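Histidine acid phosphatase (Bifidobacterium longum subsp. infantis, PDB 6RXD) catalyses phosphate removal from inositol hexakisphosphate (phytate) and probably also dephosphorylates other inositol polyphosphates and 2,3-bisphosphoglycerate. Local coordinates at residues Q136-A141 with F397-T402; S41-G46 with Q106-I111; L188-V193 with Y368-P373; R48-Y53 with N95-L100; A348-D353 with N432-E437. One frame throughout, in Å; residues are numbered along the deposited sequence. Where two conformers were deposited one is given.

Contact 1: Q136-A141 with F397-T402; sequences QSSGEA and FAHAET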
# COMPACT_ATOMS: atom_id res chain seq x y z
N GLN A 136 4.94 6.98 -14.36
CA GLN A 136 5.15 7.99 -13.33
C GLN A 136 5.37 7.35 -11.98
O GLN A 136 4.82 6.29 -11.70
CB GLN A 136 3.94 8.93 -13.23
CG GLN A 136 3.65 9.69 -14.51
CD GLN A 136 2.48 10.65 -14.36
OE1 GLN A 136 1.84 10.72 -13.31
NE2 GLN A 136 2.18 11.37 -15.43
N SER A 137 6.19 8.00 -11.15
CA SER A 137 6.29 7.60 -9.75
C SER A 137 6.37 8.83 -8.85
O SER A 137 6.49 9.95 -9.32
CB SER A 137 7.48 6.67 -9.53
OG SER A 137 8.60 7.39 -9.06
N SER A 138 6.27 8.60 -7.54
CA SER A 138 6.39 9.67 -6.57
C SER A 138 7.81 10.21 -6.55
O SER A 138 8.05 11.33 -6.09
CB SER A 138 6.05 9.13 -5.18
OG SER A 138 6.95 8.11 -4.83
N GLY A 139 8.76 9.39 -7.01
CA GLY A 139 10.17 9.76 -6.94
C GLY A 139 10.86 8.98 -5.85
O GLY A 139 12.08 9.04 -5.68
N GLU A 140 10.07 8.23 -5.08
CA GLU A 140 10.64 7.40 -4.03
C GLU A 140 11.16 6.11 -4.67
O GLU A 140 10.50 5.54 -5.53
CB GLU A 140 9.57 7.11 -2.96
CG GLU A 140 10.10 6.47 -1.67
CD GLU A 140 10.22 4.97 -1.79
OE1 GLU A 140 9.40 4.37 -2.51
OE2 GLU A 140 11.12 4.40 -1.15
N ALA A 141 12.34 5.66 -4.25
CA ALA A 141 13.03 4.58 -4.96
C ALA A 141 12.27 3.26 -5.05
O ALA A 141 12.28 2.62 -6.09
CB ALA A 141 14.42 4.37 -4.37
N PHE A 397 2.98 4.88 -9.92
CA PHE A 397 3.48 4.03 -8.83
C PHE A 397 3.74 4.86 -7.60
O PHE A 397 4.43 5.88 -7.66
CB PHE A 397 4.73 3.28 -9.29
CG PHE A 397 4.47 2.40 -10.46
CD1 PHE A 397 4.09 1.08 -10.27
CD2 PHE A 397 4.46 2.92 -11.75
CE1 PHE A 397 3.78 0.27 -11.34
CE2 PHE A 397 4.15 2.12 -12.83
CZ PHE A 397 3.80 0.80 -12.64
N ALA A 398 3.17 4.44 -6.47
CA ALA A 398 3.16 5.28 -5.28
C ALA A 398 3.08 4.45 -4.00
O ALA A 398 3.77 3.44 -3.87
CB ALA A 398 2.00 6.30 -5.37
N HIS A 399 2.22 4.86 -3.07
CA HIS A 399 2.32 4.40 -1.68
C HIS A 399 0.99 4.09 -1.02
O HIS A 399 -0.07 4.47 -1.52
CB HIS A 399 3.04 5.48 -0.87
CG HIS A 399 4.31 5.93 -1.50
ND1 HIS A 399 5.52 5.36 -1.21
CD2 HIS A 399 4.54 6.85 -2.47
CE1 HIS A 399 6.46 5.92 -1.96
NE2 HIS A 399 5.89 6.82 -2.73
N ALA A 400 1.04 3.44 0.13
CA ALA A 400 -0.18 3.24 0.91
C ALA A 400 -0.79 4.58 1.28
O ALA A 400 -2.02 4.72 1.36
CB ALA A 400 0.11 2.43 2.16
N GLU A 401 0.07 5.57 1.50
CA GLU A 401 -0.38 6.91 1.84
C GLU A 401 -1.08 7.58 0.66
O GLU A 401 -1.73 8.61 0.83
CB GLU A 401 0.80 7.77 2.30
CG GLU A 401 1.33 7.43 3.70
CD GLU A 401 2.14 6.13 3.75
OE1 GLU A 401 2.32 5.61 4.87
OE2 GLU A 401 2.61 5.63 2.70
N THR A 402 -0.91 7.01 -0.53
CA THR A 402 -1.62 7.47 -1.72
C THR A 402 -2.92 6.70 -1.87
O THR A 402 -3.97 7.29 -2.12
CB THR A 402 -0.74 7.26 -2.97
OG1 THR A 402 0.60 7.69 -2.66
CG2 THR A 402 -1.24 8.06 -4.15
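The imidazole of His399 meets Ser138 and Glu140 along its edge: Ser138 OG, near the ring plane, shares a 2.7 Å hydrogen bond with His399 NE2, and Glu140 OE1 comes to 3.4 Å from His399 CE1. His399-Ala400-Glu401 matches the HAE tripeptide of the MINPP branch of histidine acid phosphatases, and the contact lies where two parallel strands of the central sheet, 132-137 and 391-398, run out. The Glu140 carboxylate is turned 68° against the imidazole. At the edge of the Phe397 ring sits Gln136 O, 3.4 Å from Phe397 CD2, while Phe150 and Tyr189 make edge-to-face pairs with Phe397 and His399. Phe397 N donates to Gln136 O (2.9 Å) and Ser138 N to Phe397 O (3.3 Å), the rungs on either side of the Ser137-Phe397 bridge. Beyond them both chains turn off into helices. Glu140 precedes one as N-cap, its OE1 taking the N-H of Ala143, and His399 precedes the other. In Ser138, OG stands between the backbone N and the carbonyl carbon (chi1 61°). From there it faces the histidine and also closes an ST turn, accepting from Glu140 N at 3.1 Å.

Contact 2: S41-G46 with Q106-I111; sequences SMARHG and QQHYGI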
# COMPACT_ATOMS: atom_id res chain seq x y z
N SER A 41 -3.58 3.74 -14.44
CA SER A 41 -3.46 3.01 -13.19
C SER A 41 -2.78 3.85 -12.12
O SER A 41 -2.07 4.81 -12.41
CB SER A 41 -2.62 1.75 -13.41
OG SER A 41 -1.27 2.11 -13.60
N MET A 42 -3.01 3.47 -10.87
CA MET A 42 -2.09 3.87 -9.81
C MET A 42 -1.94 2.65 -8.93
O MET A 42 -2.92 2.03 -8.52
CB MET A 42 -2.62 5.07 -9.00
CG MET A 42 -1.64 5.59 -7.94
SD MET A 42 -1.66 4.66 -6.38
CE MET A 42 -3.28 5.11 -5.73
N ALA A 43 -0.69 2.31 -8.63
CA ALA A 43 -0.38 1.14 -7.82
C ALA A 43 0.56 1.51 -6.70
O ALA A 43 1.50 2.29 -6.89
CB ALA A 43 0.24 0.03 -8.68
N ARG A 44 0.31 0.94 -5.53
CA ARG A 44 1.25 0.99 -4.42
C ARG A 44 2.48 0.15 -4.77
O ARG A 44 2.39 -0.79 -5.56
CB ARG A 44 0.57 0.42 -3.17
CG ARG A 44 1.42 0.43 -1.92
CD ARG A 44 0.74 -0.30 -0.78
NE ARG A 44 1.57 -0.24 0.42
CZ ARG A 44 1.37 -0.97 1.50
NH1 ARG A 44 0.37 -1.86 1.53
NH2 ARG A 44 2.18 -0.84 2.54
N HIS A 45 3.62 0.50 -4.21
CA HIS A 45 4.83 -0.31 -4.39
C HIS A 45 4.58 -1.74 -3.90
O HIS A 45 3.65 -2.00 -3.14
CB HIS A 45 5.98 0.31 -3.61
CG HIS A 45 5.74 0.34 -2.13
ND1 HIS A 45 5.86 -0.78 -1.34
CD2 HIS A 45 5.34 1.35 -1.32
CE1 HIS A 45 5.55 -0.46 -0.09
NE2 HIS A 45 5.24 0.82 -0.05
N GLY A 46 5.44 -2.66 -4.32
CA GLY A 46 5.31 -4.04 -3.91
C GLY A 46 5.90 -4.29 -2.53
O GLY A 46 6.45 -3.38 -1.88
N GLN A 106 7.81 -9.62 -8.21
CA GLN A 106 6.89 -10.49 -8.94
C GLN A 106 5.48 -9.93 -9.01
O GLN A 106 4.79 -10.11 -10.02
CB GLN A 106 6.87 -11.91 -8.34
CG GLN A 106 8.19 -12.66 -8.56
CD GLN A 106 8.22 -14.05 -7.93
OE1 GLN A 106 7.57 -14.30 -6.91
NE2 GLN A 106 8.98 -14.95 -8.53
N GLN A 107 5.06 -9.25 -7.94
CA GLN A 107 3.73 -8.62 -7.90
C GLN A 107 3.59 -7.66 -9.06
O GLN A 107 2.64 -7.75 -9.83
CB GLN A 107 3.49 -7.88 -6.57
CG GLN A 107 3.28 -8.81 -5.36
CD GLN A 107 3.44 -8.10 -4.02
OE1 GLN A 107 3.99 -6.99 -3.96
NE2 GLN A 107 2.98 -8.74 -2.94
N HIS A 108 4.54 -6.75 -9.18
CA HIS A 108 4.47 -5.74 -10.23
C HIS A 108 4.74 -6.29 -11.62
O HIS A 108 4.13 -5.84 -12.59
CB HIS A 108 5.36 -4.55 -9.87
CG HIS A 108 4.71 -3.62 -8.90
ND1 HIS A 108 3.92 -2.57 -9.31
CD2 HIS A 108 4.64 -3.64 -7.55
CE1 HIS A 108 3.41 -1.96 -8.25
NE2 HIS A 108 3.83 -2.60 -7.17
N TYR A 109 5.62 -7.27 -11.72
CA TYR A 109 5.85 -7.92 -13.01
C TYR A 109 4.54 -8.51 -13.54
O TYR A 109 4.19 -8.32 -14.71
CB TYR A 109 6.91 -9.01 -12.83
CG TYR A 109 7.36 -9.65 -14.13
CD1 TYR A 109 8.51 -9.22 -14.77
CD2 TYR A 109 6.64 -10.70 -14.69
CE1 TYR A 109 8.93 -9.81 -15.95
CE2 TYR A 109 7.05 -11.29 -15.87
CZ TYR A 109 8.19 -10.84 -16.49
OH TYR A 109 8.61 -11.43 -17.67
N GLY A 110 3.79 -9.18 -12.67
CA GLY A 110 2.54 -9.80 -13.08
C GLY A 110 1.47 -8.78 -13.42
O GLY A 110 0.73 -8.93 -14.39
N ILE A 111 1.38 -7.73 -12.61
CA ILE A 111 0.41 -6.67 -12.87
C ILE A 111 0.69 -6.04 -14.25
O ILE A 111 -0.25 -5.79 -15.02
CB ILE A 111 0.41 -5.61 -11.76
CG1 ILE A 111 -0.05 -6.22 -10.43
CG2 ILE A 111 -0.54 -4.46 -12.13
CD1 ILE A 111 0.17 -5.31 -9.21
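His108 points its ring at Ala43 and Arg44 because its CG stands anti to the carbonyl carbon (chi1 -80°), with the ring turned crosswise on that bond. Gln107 starts out much the same way, then runs extended so that its amide oxygen reaches Gly46. They belong to helix 102-118, which lies against the end of strand 34-44 in the central sheet, where Arg44-His45-Gly46 matches the RHG signature of histidine acid phosphatases. In this family that motif supplies the histidine that accepts the phosphate. His108 NE2 gives a weak, bent hydrogen bond to Arg44 O (2.8 Å), and Ala43 CB touches the same ring edge, 3.8 Å from His108 CE1. Gly46 is without a side chain on the side facing the helix, which allows Gln107 OE1 to come within 3.2 Å of Gly46 CA. That oxygen also takes the N-H of Ser47, and Ser146 OG receives Gly46 N, so the loop after the strand is gripped at successive residues. His45 turns away from the helix with Arg44 CG over one face of its ring. Its rotation is fixed by a nearly straight bond lying in the ring plane, His45 ND1 to Gly46 O, 2.7 Å.

Contact 3: L188-V193 with Y368-P373; sequences LYFHKV and YSIAQP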
# COMPACT_ATOMS: atom_id res chain seq x y z
N LEU A 188 1.20 11.84 -6.59
CA LEU A 188 1.60 10.57 -6.02
C LEU A 188 2.31 10.69 -4.66
O LEU A 188 2.76 9.69 -4.11
CB LEU A 188 2.48 9.79 -7.00
CG LEU A 188 1.85 9.57 -8.39
CD1 LEU A 188 2.88 8.96 -9.35
CD2 LEU A 188 0.63 8.67 -8.30
N TYR A 189 2.39 11.91 -4.15
CA TYR A 189 2.93 12.13 -2.81
C TYR A 189 2.30 13.38 -2.23
O TYR A 189 2.98 14.25 -1.68
CB TYR A 189 4.45 12.27 -2.86
CG TYR A 189 5.20 11.68 -1.68
CD1 TYR A 189 5.73 12.51 -0.69
CD2 TYR A 189 5.40 10.31 -1.57
CE1 TYR A 189 6.43 11.98 0.38
CE2 TYR A 189 6.10 9.77 -0.49
CZ TYR A 189 6.61 10.61 0.47
OH TYR A 189 7.30 10.08 1.54
N PHE A 190 0.97 13.47 -2.35
CA PHE A 190 0.23 14.67 -1.99
C PHE A 190 0.09 14.86 -0.48
O PHE A 190 -0.42 15.89 -0.03
CB PHE A 190 -1.17 14.67 -2.64
CG PHE A 190 -1.86 13.33 -2.59
CD1 PHE A 190 -2.34 12.81 -1.38
CD2 PHE A 190 -2.04 12.59 -3.75
CE1 PHE A 190 -2.98 11.56 -1.33
CE2 PHE A 190 -2.67 11.35 -3.71
CZ PHE A 190 -3.14 10.84 -2.50
N HIS A 191 0.54 13.88 0.28
CA HIS A 191 0.30 13.86 1.72
C HIS A 191 1.40 14.57 2.51
O HIS A 191 1.28 14.77 3.71
CB HIS A 191 0.13 12.42 2.22
CG HIS A 191 1.32 11.55 1.95
ND1 HIS A 191 1.69 11.15 0.69
CD2 HIS A 191 2.24 11.03 2.80
CE1 HIS A 191 2.79 10.41 0.77
NE2 HIS A 191 3.14 10.33 2.04
N LYS A 192 2.47 14.97 1.82
CA LYS A 192 3.60 15.63 2.49
C LYS A 192 4.14 16.78 1.70
O LYS A 192 4.10 16.77 0.47
CB LYS A 192 4.74 14.64 2.74
CG LYS A 192 4.53 13.75 3.94
CD LYS A 192 5.70 12.81 4.14
CE LYS A 192 5.49 11.94 5.37
NZ LYS A 192 6.38 10.75 5.36
N VAL A 193 4.67 17.78 2.40
CA VAL A 193 5.30 18.91 1.74
C VAL A 193 6.63 18.49 1.13
O VAL A 193 6.98 18.89 0.02
CB VAL A 193 5.48 20.09 2.71
CG1 VAL A 193 6.43 21.14 2.13
CG2 VAL A 193 4.13 20.72 3.03
N TYR A 368 -8.91 12.47 3.77
CA TYR A 368 -8.84 11.89 2.43
C TYR A 368 -9.08 12.83 1.26
O TYR A 368 -8.85 12.46 0.11
CB TYR A 368 -9.76 10.68 2.31
CG TYR A 368 -11.21 10.95 2.57
CD1 TYR A 368 -12.06 11.34 1.55
CD2 TYR A 368 -11.74 10.77 3.84
CE1 TYR A 368 -13.40 11.56 1.80
CE2 TYR A 368 -13.06 10.98 4.09
CZ TYR A 368 -13.89 11.38 3.08
OH TYR A 368 -15.22 11.58 3.35
N SER A 369 -9.53 14.05 1.55
CA SER A 369 -9.69 15.05 0.49
C SER A 369 -8.36 15.32 -0.19
O SER A 369 -8.32 15.82 -1.33
CB SER A 369 -10.28 16.35 1.05
OG SER A 369 -9.39 16.94 1.98
N ILE A 370 -7.27 14.97 0.48
CA ILE A 370 -5.93 15.19 -0.05
C ILE A 370 -5.69 14.43 -1.35
O ILE A 370 -4.78 14.77 -2.11
CB ILE A 370 -4.84 14.81 0.97
CG1 ILE A 370 -4.95 13.35 1.40
CG2 ILE A 370 -4.92 15.72 2.19
CD1 ILE A 370 -3.68 12.83 2.09
N ALA A 371 -6.49 13.40 -1.62
CA ALA A 371 -6.28 12.59 -2.82
C ALA A 371 -6.90 13.25 -4.06
O ALA A 371 -6.79 12.72 -5.16
CB ALA A 371 -6.83 11.17 -2.63
N GLN A 372 -7.55 14.39 -3.87
CA GLN A 372 -8.19 15.07 -5.00
C GLN A 372 -7.27 15.34 -6.22
O GLN A 372 -7.72 15.15 -7.35
CB GLN A 372 -8.88 16.36 -4.55
CG GLN A 372 -9.84 16.95 -5.59
CD GLN A 372 -11.02 16.03 -5.87
OE1 GLN A 372 -11.66 15.52 -4.95
NE2 GLN A 372 -11.30 15.80 -7.15
N PRO A 373 -6.00 15.74 -5.99
CA PRO A 373 -5.14 15.95 -7.17
C PRO A 373 -4.98 14.69 -8.01
O PRO A 373 -4.81 14.80 -9.23
CB PRO A 373 -3.79 16.32 -6.56
CG PRO A 373 -4.11 16.87 -5.21
CD PRO A 373 -5.37 16.22 -4.75
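Ala371 and Ile370 present backbone atoms to one face of the Phe190 ring. Phe190 CG lies between the backbone N and the carbonyl carbon (chi1 42°), which swings the ring over that backbone. Ala371 CA makes a CH-pi contact, 3.8 Å from the ring centroid and 20° off the normal. Ile370 O rests over that face too, displaced toward the rim, and comes to 3.2 Å from Phe190 CD1. The ring thus lies over the peptide that joins the two residues, somewhat tilted against it.

Apolar side-chain contacts surround this overlap. The Phe190 and Ile370 side chains cross at about a right angle, with Ile370 CD1 at the ring edge, in plane, 3.7 Å from Phe190 CD1. Ala371 CB sits at the far end of the ring, 3.7 Å from Phe190 CZ, and Pro373 CG lies more loosely beside Phe190 CB at 4.5 Å.

Phe190 and His191 are the central residues of a type I turn from Tyr189 to Lys192, following helix 185-188; the opposing segment runs into helix 372-386, with Pro373 in its first turn. Thr402 and Pro405 of helix 400-410 also touch Phe190, while helix 206-220 packs Tyr214 on Ile370.

No hydrogen bond crosses between the segments; that from Ala371 N to Tyr368 O (3.1 Å) is local. Within the turn, His191 CE1 stands 3.4 Å above the centre of the Tyr189 ring.

Contact 4: R48-Y53 with N95-L100; sequences RGLSSY and NGYGML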
# COMPACT_ATOMS: atom_id res chain seq x y z
N ARG A 48 8.14 -5.14 0.56
CA ARG A 48 9.47 -4.69 0.95
C ARG A 48 9.92 -5.47 2.17
O ARG A 48 9.10 -6.08 2.84
CB ARG A 48 9.44 -3.21 1.34
CG ARG A 48 9.05 -2.24 0.26
CD ARG A 48 8.90 -0.84 0.85
NE ARG A 48 10.13 -0.37 1.50
CZ ARG A 48 10.54 0.90 1.50
NH1 ARG A 48 11.68 1.23 2.11
NH2 ARG A 48 9.83 1.83 0.87
N GLY A 49 11.21 -5.43 2.47
CA GLY A 49 11.70 -6.03 3.70
C GLY A 49 11.50 -5.12 4.89
O GLY A 49 10.78 -4.12 4.80
N LEU A 50 12.11 -5.47 6.02
CA LEU A 50 12.08 -4.59 7.19
C LEU A 50 12.72 -3.26 6.82
O LEU A 50 13.67 -3.21 6.03
CB LEU A 50 12.85 -5.24 8.34
CG LEU A 50 12.21 -6.50 8.90
CD1 LEU A 50 13.16 -7.19 9.90
CD2 LEU A 50 10.86 -6.18 9.56
N SER A 51 12.21 -2.17 7.39
CA SER A 51 12.70 -0.84 7.04
C SER A 51 14.09 -0.59 7.61
O SER A 51 14.89 0.15 7.03
CB SER A 51 11.73 0.24 7.54
OG SER A 51 11.61 0.19 8.94
N SER A 52 14.38 -1.22 8.75
CA SER A 52 15.69 -1.10 9.38
C SER A 52 15.90 -2.23 10.38
O SER A 52 14.99 -3.01 10.65
CB SER A 52 15.81 0.25 10.09
OG SER A 52 14.90 0.33 11.16
N TYR A 53 17.13 -2.32 10.89
CA TYR A 53 17.47 -3.30 11.92
C TYR A 53 16.87 -2.79 13.23
O TYR A 53 17.47 -1.95 13.92
CB TYR A 53 19.00 -3.45 12.00
CG TYR A 53 19.51 -4.51 12.96
CD1 TYR A 53 19.02 -5.81 12.93
CD2 TYR A 53 20.50 -4.20 13.88
CE1 TYR A 53 19.50 -6.78 13.83
CE2 TYR A 53 20.99 -5.14 14.76
CZ TYR A 53 20.49 -6.43 14.74
OH TYR A 53 20.99 -7.36 15.63
N ASN A 95 19.36 -8.72 1.17
CA ASN A 95 18.56 -7.93 0.24
C ASN A 95 18.82 -6.45 0.36
O ASN A 95 18.69 -5.71 -0.61
CB ASN A 95 17.07 -8.21 0.44
CG ASN A 95 16.59 -9.38 -0.36
OD1 ASN A 95 17.38 -10.24 -0.77
ND2 ASN A 95 15.29 -9.44 -0.60
N GLY A 96 19.23 -6.02 1.55
CA GLY A 96 19.37 -4.62 1.86
C GLY A 96 18.10 -4.26 2.60
O GLY A 96 17.00 -4.54 2.13
N TYR A 97 18.24 -3.66 3.77
CA TYR A 97 17.04 -3.26 4.50
C TYR A 97 16.23 -2.25 3.69
O TYR A 97 16.80 -1.37 3.02
CB TYR A 97 17.42 -2.71 5.87
CG TYR A 97 17.64 -3.79 6.91
CD1 TYR A 97 16.62 -4.17 7.77
CD2 TYR A 97 18.88 -4.42 7.03
CE1 TYR A 97 16.81 -5.15 8.73
CE2 TYR A 97 19.08 -5.40 7.99
CZ TYR A 97 18.05 -5.76 8.84
OH TYR A 97 18.23 -6.74 9.78
N GLY A 98 14.91 -2.41 3.73
CA GLY A 98 13.98 -1.50 3.09
C GLY A 98 13.71 -1.79 1.62
O GLY A 98 12.82 -1.20 1.02
N MET A 99 14.48 -2.71 1.05
CA MET A 99 14.41 -2.94 -0.39
C MET A 99 13.21 -3.79 -0.80
O MET A 99 12.63 -4.51 0.02
CB MET A 99 15.70 -3.60 -0.87
CG MET A 99 16.92 -2.76 -0.61
SD MET A 99 16.94 -1.31 -1.68
CE MET A 99 17.50 -2.05 -3.21
N LEU A 100 12.83 -3.70 -2.07
CA LEU A 100 11.79 -4.56 -2.63
C LEU A 100 12.21 -6.00 -2.44
O LEU A 100 13.38 -6.34 -2.61
CB LEU A 100 11.63 -4.32 -4.14
CG LEU A 100 10.65 -3.29 -4.69
CD1 LEU A 100 10.45 -3.55 -6.19
CD2 LEU A 100 9.32 -3.36 -3.96
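Tyr97 fills the tight end of this contact, its ring pressed against the backbone from Leu50 to Tyr53, whereas Ser51, on the solvent side, and Met99, on the opposite flank, turn their side chains away. Tyr97 belongs to a type II turn, Gly96 to Met99, between helices 75-95 and 102-118. The strip 48-53, which begins with the arginine of the extended RHG signature, runs antiparallel to residues 97-100. Packing is close along Ser52, whose carbonyl carbon is 3.3 Å from Tyr97 CD1, and Tyr53 N lies over one face of that ring. Leu50 O comes in at the ring edge and also takes a weak bond from Gly98 N (2.7 Å). The Tyr97 hydroxyl, itself bound to Asp56, lies 3.4 Å from Tyr53 CD1, while the Tyr53 hydroxyl goes to Arg61. Toward the other end the chains are joined by Gly49 N to Met99 O, 3.0 Å and fairly straight at 155°. Contact between side chains is sparser here, and Arg48 and Leu100 pair through a single backbone bridge. The Arg48 chain bends at chi3 (58°), folding its guanidinium back over the turn until Arg48 NE and Arg48 NH1 each lie 2.9 Å from Gly98 O.

Contact 5: A348-D353 with N432-E437; sequences ALDAED and NEWRGE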
# COMPACT_ATOMS: atom_id res chain seq x y z
N ALA A 348 -5.14 -3.18 15.85
CA ALA A 348 -4.34 -2.08 16.40
C ALA A 348 -3.60 -1.32 15.28
O ALA A 348 -3.58 -0.09 15.27
CB ALA A 348 -3.36 -2.61 17.44
N LEU A 349 -3.02 -2.04 14.33
CA LEU A 349 -2.33 -1.38 13.21
C LEU A 349 -3.31 -0.69 12.26
O LEU A 349 -3.09 0.45 11.82
CB LEU A 349 -1.45 -2.35 12.43
CG LEU A 349 -0.22 -2.87 13.19
CD1 LEU A 349 0.73 -3.58 12.22
CD2 LEU A 349 0.48 -1.72 13.88
N ASP A 350 -4.39 -1.40 11.92
CA ASP A 350 -5.36 -0.86 10.98
C ASP A 350 -5.99 0.40 11.54
O ASP A 350 -6.25 1.32 10.80
CB ASP A 350 -6.47 -1.88 10.70
CG ASP A 350 -6.10 -2.89 9.63
OD1 ASP A 350 -5.05 -2.74 8.97
OD2 ASP A 350 -6.89 -3.85 9.44
N ALA A 351 -6.25 0.42 12.85
CA ALA A 351 -6.88 1.59 13.45
C ALA A 351 -6.08 2.88 13.24
O ALA A 351 -6.64 3.95 12.99
CB ALA A 351 -7.12 1.36 14.93
N GLU A 352 -4.77 2.79 13.36
CA GLU A 352 -3.93 3.97 13.19
C GLU A 352 -4.01 4.47 11.76
O GLU A 352 -4.13 5.67 11.52
CB GLU A 352 -2.48 3.64 13.54
CG GLU A 352 -1.62 4.86 13.79
CD GLU A 352 -0.95 4.81 15.14
OE1 GLU A 352 -1.49 5.40 16.10
OE2 GLU A 352 0.12 4.18 15.25
N ASP A 353 -3.93 3.55 10.81
CA ASP A 353 -4.03 3.94 9.40
C ASP A 353 -5.42 4.48 9.08
O ASP A 353 -5.56 5.49 8.38
CB ASP A 353 -3.73 2.74 8.49
CG ASP A 353 -2.26 2.37 8.48
OD1 ASP A 353 -1.40 3.25 8.71
OD2 ASP A 353 -1.98 1.18 8.23
N ASN A 432 -17.01 -1.64 11.48
CA ASN A 432 -16.47 -1.00 10.29
C ASN A 432 -15.89 -2.02 9.33
O ASN A 432 -15.21 -2.96 9.73
CB ASN A 432 -15.39 0.01 10.70
CG ASN A 432 -15.17 1.08 9.64
OD1 ASN A 432 -14.76 0.79 8.53
ND2 ASN A 432 -15.44 2.35 10.00
N GLU A 433 -16.14 -1.81 8.04
CA GLU A 433 -15.69 -2.74 7.01
C GLU A 433 -14.22 -2.53 6.60
O GLU A 433 -13.66 -3.37 5.90
CB GLU A 433 -16.56 -2.57 5.76
CG GLU A 433 -16.44 -1.16 5.19
CD GLU A 433 -17.20 -0.95 3.91
OE1 GLU A 433 -18.09 -1.78 3.59
OE2 GLU A 433 -16.92 0.06 3.23
N TRP A 434 -13.60 -1.43 7.03
CA TRP A 434 -12.23 -1.12 6.61
C TRP A 434 -11.21 -2.14 7.12
O TRP A 434 -11.14 -2.42 8.32
CB TRP A 434 -11.83 0.26 7.09
CG TRP A 434 -10.67 0.91 6.35
CD1 TRP A 434 -10.77 1.81 5.33
CD2 TRP A 434 -9.26 0.76 6.62
NE1 TRP A 434 -9.51 2.22 4.93
CE2 TRP A 434 -8.57 1.59 5.70
CE3 TRP A 434 -8.51 -0.00 7.52
CZ2 TRP A 434 -7.17 1.68 5.67
CZ3 TRP A 434 -7.12 0.09 7.50
CH2 TRP A 434 -6.46 0.92 6.57
N ARG A 435 -10.41 -2.68 6.21
CA ARG A 435 -9.29 -3.55 6.59
C ARG A 435 -8.11 -3.22 5.71
O ARG A 435 -8.25 -3.06 4.50
CB ARG A 435 -9.63 -5.03 6.35
CG ARG A 435 -10.81 -5.58 7.13
CD ARG A 435 -10.49 -5.75 8.60
NE ARG A 435 -11.63 -6.40 9.24
CZ ARG A 435 -12.74 -5.77 9.61
NH1 ARG A 435 -13.73 -6.45 10.15
NH2 ARG A 435 -12.85 -4.47 9.43
N GLY A 436 -6.92 -3.12 6.31
CA GLY A 436 -5.73 -2.88 5.52
C GLY A 436 -5.52 -3.93 4.45
O GLY A 436 -5.09 -3.62 3.33
N GLU A 437 -5.84 -5.17 4.79
CA GLU A 437 -5.54 -6.30 3.91
C GLU A 437 -6.31 -6.21 2.60
O GLU A 437 -5.87 -6.75 1.59
CB GLU A 437 -5.85 -7.63 4.61
CG GLU A 437 -7.36 -7.83 4.84
CD GLU A 437 -7.73 -9.08 5.59
OE1 GLU A 437 -6.84 -9.71 6.21
OE2 GLU A 437 -8.93 -9.44 5.56
O HOH W 1 -6.53 -5.84 7.56
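Asp350 and Trp434 meet obliquely, the carboxylate plane standing almost perpendicular, at 89°, to the indole. Asp350 CB lies in the indole plane at its edge, 3.8 Å from Trp434 CZ3. The indole reaches this spot because its CG is anti to the backbone N (chi1 -160°), sending the six-membered ring toward helix 339-357. One turn on, Asp353 CB touches the next ring atom, Trp434 CH2, also at 3.8 Å. That helix also carries Glu352, a zinc ligand in a crystal structure of this protein, though no zinc is bound to it here. The Asp350 carboxylate is directed past the tryptophan to the start of helix 436-439, whose N-cap residue is Arg435. Gly436 N gives Asp350 OD2 a weak but straight bond (3.2 Å, 167°), and a water bridges the same oxygen to Glu437 N. Tyr429 OH also binds OD2, and Ser11 OG binds OD1; with the helix start, they would probably stabilise a negative charge. Arg435 turns away and curls back on its own loop, its NH2 donating to Asn432 O (2.8 Å) and to Trp434 O (2.9 Å). Asn432 OD1 closes an Asx turn, accepting Trp434 N on a lone pair at 2.9 Å.

Overall arrangement
From the N terminus, strand 34-44 leads into the RHG loop, and contact 2 closes the first loop when helix 102-118 packs back on it. Contact 4 closes within that loop, joining the strip after the motif to the turn between helices 75-95 and 102-118. Contact 1 then spans a long excursion from strand 132-137 to strand 391-398, with contact 3 falling wholly inside it. Contact 5 crosses both, opening on helix 339-357 and closing only after helix 400-410. Contacts 1 and 2 share the central sheet through Ala398 with Ala43 and His45; a weak hydrogen bond from Thr402 to Leu188 joins contacts 1 and 3, and a long, weak ion pair between Glu140 and Arg48 links contacts 1 and 4.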